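Local atomic coordinates of chloromuconate cycloisomerase (Rhodococcus opacus, PDB entry 4M0X), a protein that belongs to the enolase superfamily, pairing an N-terminal capping domain with a TIM-barrel-like C-terminal domain that holds a manganese ion. Residues A[175-180]-A[211-216]. Sequence-based numbering, arbitrary orientation.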
loop_
_atom_site.group_PDB
_atom_site.type_symbol
_atom_site.label_atom_id
_atom_site.label_comp_id
_atom_site.label_asym_id
_atom_site.label_seq_id
_atom_site.Cartn_x
_atom_site.Cartn_y
_atom_site.Cartn_z
ATOM N N THR A 175 8.217 -34.751 -13.991
ATOM C CA THR A 175 8.169 -35.548 -15.198
ATOM C C THR A 175 7.793 -34.638 -16.367
ATOM O O THR A 175 8.482 -34.627 -17.378
ATOM C CB THR A 175 7.209 -36.777 -15.078
ATOM O OG1 THR A 175 5.953 -36.406 -14.480
ATOM C CG2 THR A 175 7.830 -37.877 -14.231
ATOM N N ASP A 176 6.742 -33.838 -16.198
ATOM C CA ASP A 176 6.229 -32.954 -17.266
ATOM C C ASP A 176 7.273 -32.023 -17.869
ATOM O O ASP A 176 7.303 -31.829 -19.081
ATOM C CB ASP A 176 5.032 -32.101 -16.773
ATOM C CG ASP A 176 3.970 -31.887 -17.855
ATOM O OD1 ASP A 176 4.090 -32.484 -18.955
ATOM O OD2 ASP A 176 3.009 -31.133 -17.609
ATOM N N SER A 177 8.107 -31.445 -17.010
ATOM C CA SER A 177 9.092 -30.455 -17.412
ATOM C C SER A 177 10.291 -31.085 -18.038
ATOM O O SER A 177 10.926 -30.483 -18.890
ATOM C CB SER A 177 9.544 -29.640 -16.216
ATOM O OG SER A 177 8.438 -28.960 -15.668
ATOM N N ARG A 178 10.624 -32.289 -17.603
ATOM C CA ARG A 178 11.694 -33.030 -18.255
ATOM C C ARG A 178 11.226 -33.345 -19.692
ATOM O O ARG A 178 11.918 -33.048 -20.664
ATOM C CB ARG A 178 12.031 -34.292 -17.455
ATOM C CG ARG A 178 13.517 -34.592 -17.367
ATOM C CD ARG A 178 14.093 -35.129 -18.678
ATOM N NE ARG A 178 15.449 -34.627 -18.912
ATOM C CZ ARG A 178 15.797 -33.779 -19.881
ATOM N NH1 ARG A 178 14.899 -33.332 -20.750
ATOM N NH2 ARG A 178 17.060 -33.387 -19.993
ATOM N N ARG A 179 10.015 -33.881 -19.811
ATOM C CA ARG A 179 9.406 -34.123 -21.108
ATOM C C ARG A 179 9.516 -32.901 -22.008
ATOM O O ARG A 179 9.913 -33.004 -23.170
ATOM C CB ARG A 179 7.938 -34.538 -20.951
ATOM C CG ARG A 179 7.181 -34.707 -22.260
ATOM C CD ARG A 179 5.727 -35.060 -22.011
ATOM N NE ARG A 179 4.957 -33.966 -21.401
ATOM C CZ ARG A 179 4.309 -33.013 -22.082
ATOM N NH1 ARG A 179 4.306 -32.985 -23.420
ATOM N NH2 ARG A 179 3.630 -32.087 -21.421
ATOM N N VAL A 180 9.176 -31.738 -21.474
ATOM C CA VAL A 180 9.164 -30.541 -22.308
ATOM C C VAL A 180 10.583 -30.113 -22.650
ATOM O O VAL A 180 10.847 -29.694 -23.784
ATOM C CB VAL A 180 8.333 -29.411 -21.679
ATOM C CG1 VAL A 180 8.487 -28.112 -22.444
ATOM C CG2 VAL A 180 6.884 -29.825 -21.674
ATOM N N PRO A 211 11.698 -21.280 -14.114
ATOM C CA PRO A 211 13.015 -20.711 -14.469
ATOM C C PRO A 211 13.880 -21.738 -15.212
ATOM O O PRO A 211 14.647 -21.365 -16.124
ATOM C CB PRO A 211 13.658 -20.414 -13.119
ATOM C CG PRO A 211 12.524 -20.294 -12.167
ATOM C CD PRO A 211 11.483 -21.265 -12.659
ATOM N N ILE A 212 13.710 -23.010 -14.869
ATOM C CA ILE A 212 14.465 -24.047 -15.520
ATOM C C ILE A 212 14.053 -24.123 -16.988
ATOM O O ILE A 212 14.907 -24.229 -17.902
ATOM C CB ILE A 212 14.361 -25.405 -14.771
ATOM C CG1 ILE A 212 15.306 -25.408 -13.562
ATOM C CG2 ILE A 212 14.726 -26.580 -15.666
ATOM C CD1 ILE A 212 14.857 -26.357 -12.476
ATOM N N LEU A 213 12.753 -24.024 -17.217
ATOM C CA LEU A 213 12.232 -24.010 -18.560
ATOM C C LEU A 213 12.547 -22.696 -19.303
ATOM O O LEU A 213 12.719 -22.683 -20.517
ATOM C CB LEU A 213 10.735 -24.284 -18.525
ATOM C CG LEU A 213 10.223 -25.664 -18.095
ATOM C CD1 LEU A 213 8.758 -25.637 -17.626
ATOM C CD2 LEU A 213 10.367 -26.598 -19.272
ATOM N N ALA A 214 12.633 -21.585 -18.592
ATOM C CA ALA A 214 12.960 -20.319 -19.257
ATOM C C ALA A 214 14.405 -20.383 -19.725
ATOM O O ALA A 214 14.733 -19.934 -20.826
ATOM C CB ALA A 214 12.728 -19.128 -18.341
ATOM N N ASP A 215 15.264 -20.964 -18.888
ATOM C CA ASP A 215 16.658 -21.216 -19.258
ATOM C C ASP A 215 16.759 -22.039 -20.547
ATOM O O ASP A 215 17.603 -21.759 -21.377
ATOM C CB ASP A 215 17.401 -21.903 -18.105
ATOM C CG ASP A 215 17.628 -20.972 -16.917
ATOM O OD1 ASP A 215 17.307 -19.752 -17.016
ATOM O OD2 ASP A 215 18.121 -21.468 -15.872
ATOM N N ALA A 216 15.879 -23.028 -20.710
ATOM C CA ALA A 216 15.861 -23.880 -21.912
ATOM C C ALA A 216 15.109 -23.311 -23.121
ATOM O O ALA A 216 14.977 -23.982 -24.137
ATOM C CB ALA A 216 15.313 -25.256 -21.570
#
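Leu213 reaches out from helix 203-215 toward helix 173-183, where both its methyls touch Ser177 and CD2 also meets Val180. CD1 lies 3.9 Å from Ser177 OG, while CD2 meets Val180 CG1 at 4.0 Å and the backbone O of Ser177 at 3.9 Å. The fork thus sits against Ser177 and Val180, which lie three residues apart on the facing helix. The leucine and valine side chains cross at about a right angle, meeting methyl to methyl. In Val180 a chi1 of 172° sets CG1, the branch that meets the leucine, anti to the backbone N; its other methyl, CG2, lies off-centre over one face of the Arg179 guanidinium. At the edge of that group, in its plane, Arg179 NE and NH2 both grip Asp176 OD1 in a salt bridge, and NH2 also reaches Lys167 O. Leu181 of helix 173-183 adds to the apolar surface against Leu213. These two helices are neighbours on the outside of the barrel, joined through strand 192-196, at whose end stands the manganese ligand Asp196. Ser177 OG is hydrogen-bonded to Ala173 O in its own helix, so the buried hydroxyl can lie beside a methyl, and the helices adhere here through van der Waals contact.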